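Local coordinates for lysyl oxidase (Pichia pastoris, PDB 1W7C), which is a copper- and topaquinone-containing lysyl oxidase that probably catalyses the oxidative deamination of primary amines, including lysine side chains, at residues F402-D407 and L443-L448; P177-P182 and V188-C193. All coordinates share one frame; numbering follows the deposited sequence.

Contact 1: residues F402-D407 and L443-L448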
ATOM      1  N   PHE A 402      11.682  -5.383  15.690  1.00 14.42           N
ATOM      2  CA  PHE A 402      12.764  -5.633  14.764  1.00 14.32           C
ATOM      3  C   PHE A 402      13.015  -4.460  13.844  1.00 13.36           C
ATOM      4  O   PHE A 402      12.111  -3.668  13.549  1.00 14.50           O
ATOM      5  CB  PHE A 402      12.561  -6.921  13.932  1.00 14.04           C
ATOM      6  CG  PHE A 402      11.358  -6.896  13.011  1.00 13.68           C
ATOM      7  CD1 PHE A 402      10.112  -7.260  13.482  1.00 15.12           C
ATOM      8  CD2 PHE A 402      11.500  -6.551  11.671  1.00 15.34           C
ATOM      9  CE1 PHE A 402       9.003  -7.275  12.645  1.00 15.18           C
ATOM     10  CE2 PHE A 402      10.389  -6.567  10.821  1.00 16.28           C
ATOM     11  CZ  PHE A 402       9.151  -6.927  11.311  1.00 15.31           C
ATOM     12  N   GLU A 403      14.262  -4.351  13.397  1.00 13.87           N
ATOM     13  CA  GLU A 403      14.631  -3.377  12.391  1.00 13.70           C
ATOM     14  C   GLU A 403      14.640  -4.045  11.015  1.00 14.29           C
ATOM     15  O   GLU A 403      15.314  -5.028  10.779  1.00 17.95           O
ATOM     16  CB  GLU A 403      15.990  -2.765  12.686  1.00 14.17           C
ATOM     17  CG  GLU A 403      16.257  -1.549  11.788  1.00 14.64           C
ATOM     18  CD  GLU A 403      17.573  -0.845  12.089  1.00 14.41           C
ATOM     19  OE1 GLU A 403      18.585  -1.525  12.386  1.00 16.29           O
ATOM     20  OE2 GLU A 403      17.583   0.406  11.981  1.00 15.70           O
ATOM     21  N   ASN A 404      13.808  -3.548  10.112  1.00 14.06           N
ATOM     22  CA  ASN A 404      13.820  -4.032   8.739  1.00 13.99           C
ATOM     23  C   ASN A 404      14.733  -3.179   7.881  1.00 14.87           C
ATOM     24  O   ASN A 404      14.989  -2.026   8.220  1.00 15.23           O
ATOM     25  CB  ASN A 404      12.404  -4.044   8.125  1.00 14.57           C
ATOM     26  CG  ASN A 404      12.315  -4.894   6.876  1.00 15.79           C
ATOM     27  OD1 ASN A 404      13.034  -5.916   6.747  1.00 17.78           O
ATOM     28  ND2 ASN A 404      11.426  -4.512   5.937  1.00 16.27           N
ATOM     29  N   GLN A 405      15.210  -3.756   6.768  1.00 14.89           N
ATOM     30  CA  GLN A 405      15.756  -2.972   5.657  1.00 14.81           C
ATOM     31  C   GLN A 405      14.699  -3.036   4.581  1.00 14.80           C
ATOM     32  O   GLN A 405      14.453  -4.075   3.968  1.00 15.66           O
ATOM     33  CB  GLN A 405      17.076  -3.566   5.173  1.00 16.03           C
ATOM     34  CG  GLN A 405      17.782  -2.684   4.127  1.00 17.76           C
ATOM     35  CD  GLN A 405      18.271  -1.367   4.673  1.00 15.39           C
ATOM     36  OE1 GLN A 405      17.842  -0.301   4.221  1.00 17.81           O
ATOM     37  NE2 GLN A 405      19.246  -1.431   5.594  1.00 17.10           N
ATOM     38  N   GLU A 406      14.029  -1.925   4.324  1.00 14.25           N
ATOM     39  CA  GLU A 406      13.007  -1.943   3.309  1.00 14.00           C
ATOM     40  C   GLU A 406      13.633  -2.170   1.933  1.00 16.09           C
ATOM     41  O   GLU A 406      14.795  -1.867   1.723  1.00 16.67           O
ATOM     42  CB  GLU A 406      12.204  -0.640   3.293  1.00 14.43           C
ATOM     43  CG  GLU A 406      11.486  -0.285   4.584  1.00 14.63           C
ATOM     44  CD  GLU A 406      10.451  -1.285   5.018  1.00 15.07           C
ATOM     45  OE1 GLU A 406      10.425  -1.644   6.212  1.00 14.63           O
ATOM     46  OE2 GLU A 406       9.616  -1.669   4.154  1.00 17.40           O
ATOM     47  N   ASP A 407      12.821  -2.678   0.986  1.00 15.69           N
ATOM     48  CA  ASP A 407      13.299  -3.102  -0.323  1.00 20.50           C
ATOM     49  C   ASP A 407      13.560  -1.957  -1.306  1.00 17.93           C
ATOM     50  O   ASP A 407      13.949  -2.204  -2.428  1.00 27.48           O
ATOM     51  CB  ASP A 407      12.347  -4.145  -0.946  1.00 27.37           C
ATOM     52  CG  ASP A 407      10.982  -3.572  -1.375  1.00 33.95           C
ATOM     53  OD1 ASP A 407      10.835  -2.363  -1.569  1.00 31.33           O
ATOM     54  OD2 ASP A 407       9.977  -4.304  -1.573  1.00 25.42           O
ATOM     55  N   LEU A 443       1.044  -4.457  12.508  1.00 13.18           N
ATOM     56  CA  LEU A 443       2.392  -3.932  12.359  1.00 13.82           C
ATOM     57  C   LEU A 443       2.366  -2.409  12.515  1.00 11.75           C
ATOM     58  O   LEU A 443       1.510  -1.738  11.980  1.00 13.58           O
ATOM     59  CB  LEU A 443       2.968  -4.332  10.997  1.00 13.61           C
ATOM     60  CG  LEU A 443       4.409  -3.957  10.754  1.00 13.04           C
ATOM     61  CD1 LEU A 443       5.350  -4.720  11.663  1.00 15.93           C
ATOM     62  CD2 LEU A 443       4.776  -4.203   9.312  1.00 14.64           C
ATOM     63  N   TYR A 444       3.367  -1.903  13.228  1.00 11.54           N
ATOM     64  CA  TYR A 444       3.631  -0.494  13.433  1.00 12.62           C
ATOM     65  C   TYR A 444       5.078  -0.282  12.952  1.00 12.36           C
ATOM     66  O   TYR A 444       6.003  -0.869  13.507  1.00 13.42           O
ATOM     67  CB  TYR A 444       3.436  -0.125  14.913  1.00 12.87           C
ATOM     68  CG  TYR A 444       2.058  -0.384  15.392  1.00 11.97           C
ATOM     69  CD1 TYR A 444       1.652  -1.644  15.793  1.00 13.10           C
ATOM     70  CD2 TYR A 444       1.107   0.631  15.405  1.00 11.68           C
ATOM     71  CE1 TYR A 444       0.315  -1.907  16.149  1.00 13.25           C
ATOM     72  CE2 TYR A 444      -0.207   0.378  15.772  1.00 13.54           C
ATOM     73  CZ  TYR A 444      -0.593  -0.866  16.184  1.00 13.03           C
ATOM     74  OH  TYR A 444      -1.911  -1.049  16.558  1.00 14.18           O
ATOM     75  N   LYS A 445       5.243   0.576  11.931  1.00 13.05           N
ATOM     76  CA  LYS A 445       6.505   0.732  11.220  1.00 12.93           C
ATOM     77  C   LYS A 445       6.914   2.203  11.258  1.00 12.26           C
ATOM     78  O   LYS A 445       6.168   3.081  10.799  1.00 13.79           O
ATOM     79  CB  LYS A 445       6.282   0.264   9.783  1.00 13.53           C
ATOM     80  CG  LYS A 445       7.559   0.348   8.938  1.00 13.60           C
ATOM     81  CD  LYS A 445       7.294   0.029   7.456  1.00 14.95           C
ATOM     82  CE  LYS A 445       6.968  -1.463   7.213  1.00 14.84           C
ATOM     83  NZ  LYS A 445       8.066  -2.402   7.530  1.00 14.58           N
ATOM     84  N   PHE A 446       8.069   2.464  11.834  1.00 12.84           N
ATOM     85  CA  PHE A 446       8.590   3.797  12.064  1.00 13.60           C
ATOM     86  C   PHE A 446       9.762   4.095  11.113  1.00 12.70           C
ATOM     87  O   PHE A 446      10.615   3.242  10.939  1.00 13.29           O
ATOM     88  CB  PHE A 446       9.105   3.949  13.514  1.00 13.83           C
ATOM     89  CG  PHE A 446       8.034   3.712  14.586  1.00 14.08           C
ATOM     90  CD1 PHE A 446       7.658   2.424  14.948  1.00 14.21           C
ATOM     91  CD2 PHE A 446       7.459   4.765  15.246  1.00 14.91           C
ATOM     92  CE1 PHE A 446       6.725   2.201  15.937  1.00 18.16           C
ATOM     93  CE2 PHE A 446       6.503   4.545  16.215  1.00 17.03           C
ATOM     94  CZ  PHE A 446       6.122   3.293  16.536  1.00 17.24           C
ATOM     95  N   PHE A 447       9.741   5.286  10.520  1.00 13.33           N
ATOM     96  CA  PHE A 447      10.719   5.687   9.493  1.00 13.01           C
ATOM     97  C   PHE A 447      11.654   6.784   9.994  1.00 14.08           C
ATOM     98  O   PHE A 447      11.328   7.537  10.938  1.00 13.32           O
ATOM     99  CB  PHE A 447       9.978   6.194   8.273  1.00 13.75           C
ATOM    100  CG  PHE A 447       9.161   5.138   7.534  1.00 12.19           C
ATOM    101  CD1 PHE A 447       9.650   4.549   6.377  1.00 12.66           C
ATOM    102  CD2 PHE A 447       7.904   4.757   7.998  1.00 13.64           C
ATOM    103  CE1 PHE A 447       8.879   3.630   5.679  1.00 13.06           C
ATOM    104  CE2 PHE A 447       7.145   3.849   7.309  1.00 15.26           C
ATOM    105  CZ  PHE A 447       7.642   3.280   6.139  1.00 12.92           C
ATOM    106  N   LEU A 448      12.783   6.953   9.319  1.00 13.99           N
ATOM    107  CA  LEU A 448      13.834   7.877   9.781  1.00 14.10           C
ATOM    108  C   LEU A 448      13.370   9.372   9.753  1.00 13.19           C
ATOM    109  O   LEU A 448      13.980  10.175  10.464  1.00 14.85           O
ATOM    110  CB  LEU A 448      15.079   7.729   8.939  1.00 14.45           C
ATOM    111  CG  LEU A 448      15.862   6.454   9.152  1.00 14.52           C
ATOM    112  CD1 LEU A 448      17.036   6.401   8.150  1.00 16.45           C
ATOM    113  CD2 LEU A 448      16.422   6.314  10.571  1.00 16.30           C
TER

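Contact 2: residues P177-P182 and V188-C193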
ATOM      1  N   PRO A 177     -23.679 -11.710  17.528  1.00 15.66           N
ATOM      2  CA  PRO A 177     -24.175 -11.659  18.915  1.00 16.11           C
ATOM      3  C   PRO A 177     -25.517 -12.360  19.110  1.00 17.53           C
ATOM      4  O   PRO A 177     -26.210 -12.758  18.169  1.00 17.69           O
ATOM      5  CB  PRO A 177     -24.364 -10.155  19.129  1.00 16.37           C
ATOM      6  CG  PRO A 177     -24.790  -9.665  17.770  1.00 16.52           C
ATOM      7  CD  PRO A 177     -23.886 -10.430  16.827  1.00 16.73           C
ATOM      8  N   GLN A 178     -25.859 -12.530  20.382  1.00 16.55           N
ATOM      9  CA  GLN A 178     -27.234 -12.860  20.770  1.00 16.75           C
ATOM     10  C   GLN A 178     -28.165 -11.709  20.408  1.00 17.57           C
ATOM     11  O   GLN A 178     -27.691 -10.586  20.141  1.00 17.30           O
ATOM     12  CB  GLN A 178     -27.264 -13.162  22.287  1.00 17.29           C
ATOM     13  CG  GLN A 178     -26.377 -14.353  22.685  1.00 18.57           C
ATOM     14  CD  GLN A 178     -26.265 -14.552  24.160  1.00 18.12           C
ATOM     15  OE1 GLN A 178     -25.652 -15.521  24.581  1.00 18.94           O
ATOM     16  NE2 GLN A 178     -26.841 -13.640  24.953  1.00 19.30           N
ATOM     17  N   LEU A 179     -29.467 -11.990  20.377  1.00 17.41           N
ATOM     18  CA  LEU A 179     -30.485 -11.037  19.958  1.00 17.59           C
ATOM     19  C   LEU A 179     -31.498 -10.785  21.092  1.00 18.93           C
ATOM     20  O   LEU A 179     -32.526 -11.471  21.213  1.00 19.15           O
ATOM     21  CB  LEU A 179     -31.179 -11.548  18.698  1.00 18.12           C
ATOM     22  CG  LEU A 179     -30.251 -11.602  17.469  1.00 19.39           C
ATOM     23  CD1 LEU A 179     -30.887 -12.478  16.385  1.00 21.77           C
ATOM     24  CD2 LEU A 179     -29.953 -10.224  16.910  1.00 20.27           C
ATOM     25  N   HIS A 180     -31.214  -9.770  21.897  1.00 18.21           N
ATOM     26  CA  HIS A 180     -32.103  -9.345  22.962  1.00 19.66           C
ATOM     27  C   HIS A 180     -32.965  -8.205  22.465  1.00 20.07           C
ATOM     28  O   HIS A 180     -32.502  -7.241  21.851  1.00 19.82           O
ATOM     29  CB  HIS A 180     -31.316  -8.901  24.205  1.00 19.75           C
ATOM     30  CG  HIS A 180     -32.187  -8.337  25.282  1.00 18.80           C
ATOM     31  ND1 HIS A 180     -33.064  -9.121  26.002  1.00 20.82           N
ATOM     32  CD2 HIS A 180     -32.383  -7.060  25.709  1.00 21.49           C
ATOM     33  CE1 HIS A 180     -33.736  -8.362  26.858  1.00 21.98           C
ATOM     34  NE2 HIS A 180     -33.346  -7.106  26.700  1.00 22.52           N
ATOM     35  N   ASP A 181     -34.250  -8.338  22.730  1.00 21.52           N
ATOM     36  CA  ASP A 181     -35.242  -7.369  22.263  1.00 23.08           C
ATOM     37  C   ASP A 181     -35.733  -6.585  23.487  1.00 23.85           C
ATOM     38  O   ASP A 181     -36.493  -7.126  24.286  1.00 24.05           O
ATOM     39  CB  ASP A 181     -36.416  -8.078  21.583  1.00 27.38           C
ATOM     40  CG  ASP A 181     -37.407  -7.138  21.007  1.00 28.48           C
ATOM     41  OD1 ASP A 181     -37.416  -5.934  21.345  1.00 32.69           O
ATOM     42  OD2 ASP A 181     -38.282  -7.539  20.227  1.00 34.92           O
ATOM     43  N   PRO A 182     -35.312  -5.332  23.661  1.00 23.27           N
ATOM     44  CA  PRO A 182     -35.745  -4.579  24.847  1.00 26.90           C
ATOM     45  C   PRO A 182     -37.246  -4.346  24.910  1.00 28.25           C
ATOM     46  O   PRO A 182     -37.778  -4.099  25.996  1.00 35.57           O
ATOM     47  CB  PRO A 182     -34.996  -3.234  24.728  1.00 35.44           C
ATOM     48  CG  PRO A 182     -33.971  -3.408  23.679  1.00 34.20           C
ATOM     49  CD  PRO A 182     -34.361  -4.566  22.836  1.00 26.59           C
ATOM     50  N   VAL A 188     -33.058 -14.196  22.146  1.00 18.61           N
ATOM     51  CA  VAL A 188     -32.967 -15.354  21.270  1.00 18.73           C
ATOM     52  C   VAL A 188     -31.597 -15.433  20.612  1.00 18.71           C
ATOM     53  O   VAL A 188     -30.783 -14.520  20.701  1.00 18.42           O
ATOM     54  CB  VAL A 188     -34.104 -15.367  20.220  1.00 22.12           C
ATOM     55  CG1 VAL A 188     -35.442 -15.263  20.900  1.00 23.61           C
ATOM     56  CG2 VAL A 188     -33.915 -14.225  19.212  1.00 19.71           C
ATOM     57  N   ASP A 189     -31.347 -16.555  19.967  1.00 18.75           N
ATOM     58  CA  ASP A 189     -30.065 -16.767  19.312  1.00 18.08           C
ATOM     59  C   ASP A 189     -30.242 -17.851  18.250  1.00 18.64           C
ATOM     60  O   ASP A 189     -31.053 -18.765  18.417  1.00 21.37           O
ATOM     61  CB  ASP A 189     -29.025 -17.169  20.393  1.00 18.30           C
ATOM     62  CG  ASP A 189     -27.588 -17.001  19.980  1.00 18.49           C
ATOM     63  OD1 ASP A 189     -27.296 -16.433  18.886  1.00 18.09           O
ATOM     64  OD2 ASP A 189     -26.653 -17.373  20.741  1.00 19.03           O
ATOM     65  N   TYR A 190     -29.519 -17.708  17.160  1.00 19.05           N
ATOM     66  CA  TYR A 190     -29.502 -18.695  16.105  1.00 19.33           C
ATOM     67  C   TYR A 190     -28.235 -19.542  16.249  1.00 19.46           C
ATOM     68  O   TYR A 190     -27.327 -19.215  17.000  1.00 19.11           O
ATOM     69  CB  TYR A 190     -29.540 -18.014  14.738  1.00 19.29           C
ATOM     70  CG  TYR A 190     -30.892 -17.398  14.407  1.00 18.42           C
ATOM     71  CD1 TYR A 190     -31.209 -16.114  14.817  1.00 18.04           C
ATOM     72  CD2 TYR A 190     -31.854 -18.092  13.684  1.00 19.78           C
ATOM     73  CE1 TYR A 190     -32.429 -15.548  14.512  1.00 19.56           C
ATOM     74  CE2 TYR A 190     -33.087 -17.517  13.352  1.00 20.21           C
ATOM     75  CZ  TYR A 190     -33.361 -16.243  13.766  1.00 19.58           C
ATOM     76  OH  TYR A 190     -34.578 -15.695  13.425  1.00 22.34           O
ATOM     77  N   GLY A 191     -28.199 -20.640  15.521  1.00 19.64           N
ATOM     78  CA  GLY A 191     -27.059 -21.530  15.536  1.00 20.95           C
ATOM     79  C   GLY A 191     -27.006 -22.452  14.342  1.00 17.75           C
ATOM     80  O   GLY A 191     -27.942 -22.488  13.524  1.00 19.24           O
ATOM     81  N   THR A 192     -25.874 -23.145  14.219  1.00 19.38           N
ATOM     82  CA  THR A 192     -25.707 -24.119  13.159  1.00 18.88           C
ATOM     83  C   THR A 192     -24.818 -25.247  13.609  1.00 19.07           C
ATOM     84  O   THR A 192     -24.347 -25.253  14.753  1.00 20.77           O
ATOM     85  CB  THR A 192     -25.147 -23.438  11.881  1.00 19.71           C
ATOM     86  OG1 THR A 192     -25.295 -24.318  10.758  1.00 19.11           O
ATOM     87  CG2 THR A 192     -23.638 -23.131  11.999  1.00 19.16           C
ATOM     88  N   CYS A 193     -24.590 -26.198  12.709  1.00 19.82           N
ATOM     89  CA  CYS A 193     -23.686 -27.304  12.963  1.00 20.89           C
ATOM     90  C   CYS A 193     -22.630 -27.390  11.861  1.00 21.89           C
ATOM     91  O   CYS A 193     -22.904 -27.104  10.692  1.00 19.89           O
ATOM     92  CB  CYS A 193     -24.453 -28.636  13.015  1.00 22.70           C
ATOM     93  SG  CYS A 193     -25.740 -28.740  14.267  1.00 24.97           S
TER
HETATM   94  O   HOH W   1     -28.228 -14.673  16.745  1.00 20.92           O

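Contact 1: residues F402-D407 and L443-L448
The carboxylate of Glu406 is gripped on both faces at one oxygen. Lys445 NZ comes in on the syn side of Glu406 OE1, 23° out of the carboxylate plane and 2.8 Å away, and makes a salt bridge. From the other face Asn404 ND2 donates to Glu406 OE1 over 3.1 Å, standing 71° above the plane. The amide of Asn404 points nearly in its own plane at this oxygen. Thr426 OG1 also hydrogen-bonds to Glu406 OE1, so several partners hold the group and limit its rotation. Lys445 leaves the backbone with CG anti to N (chi1 -179°), then bends at chi3 and chi4, which brings its amine round to the acid. The Phe402 ring makes the apolar part of the contact. Leu443 CD1 lies obliquely to this ring, 4.4 Å from Phe402 CZ.

Lys445 NZ also bonds to Asn428 OD1 and bridges to Asp407 of the second subunit. This amine therefore ties the strand both to its own chain and across the dimer. The two acids are likely to stabilise its positive charge. The segments are next-but-one neighbours: the CA atoms of Asn404 and Lys445 are 9.1 Å apart. Strand 418-433 runs between strands 391-405 and 440-446 and pairs antiparallel with each. Strand 452-458 flanks 440-446 on its other edge.

Contact 2: residues P177-P182 and V188-C193
Leu179 and Val188 form an antiparallel hydrogen-bonded pair, the tight part of this contact. Leu179 N donates to Val188 O, and Val188 N donates to Leu179 O; both bonds are 2.9 Å long. Their side chains share one face of the sheet, where Leu179 CB and Val188 CG2 meet at 3.9 Å. Leu179 CD1 reaches further, to the edge of the Tyr190 ring, 3.9 Å from Tyr190 CE1. His353 stacks on that ring.

The looser side lies at Pro177, Gln178 and Asp189. Here a water can donate to Pro177 O at 3.1 Å and to Asp189 OD1 at 2.9 Å. Asp189 CG is anti to its own N (chi1 -161°), which lays the carboxylate beside Gln178, with Asp189 OD2 3.6 Å from Gln178 CG. The amide and carboxylate planes stand 61° apart, and both groups bind Lys142. With an alanine here instead of Asp189, Lys142 would probably be left without its charged mate and the water would lose one of its acceptors.

The segments belong to the hairpin of strands 170-180 and 187-195, which the Cys172-Cys193 disulfide crosslinks. Strand 209-214 pairs with the far edge of 187-195, and helix 136-150 supplies Lys142.

Both contacts are largely buried, but on opposite sides of the chain's centre. Their centres are about 44 Å apart, with no shared strand. Contact 1 lies in the copper amine oxidase enzyme domain at the subunit interface. Its segments do not pair directly but meet mainly through a salt bridge whose lysine also reaches the second subunit. Contact 2 belongs to a separate five-stranded antiparallel sheet. There backbones bond, a small apolar group packs on one face, and a helix of the same chain meets the charge. Contact 1 lies away from the annotated sites, whereas Pro177 of contact 2 has its side chain about 10 Å from that of Asp358, the predicted proton acceptor.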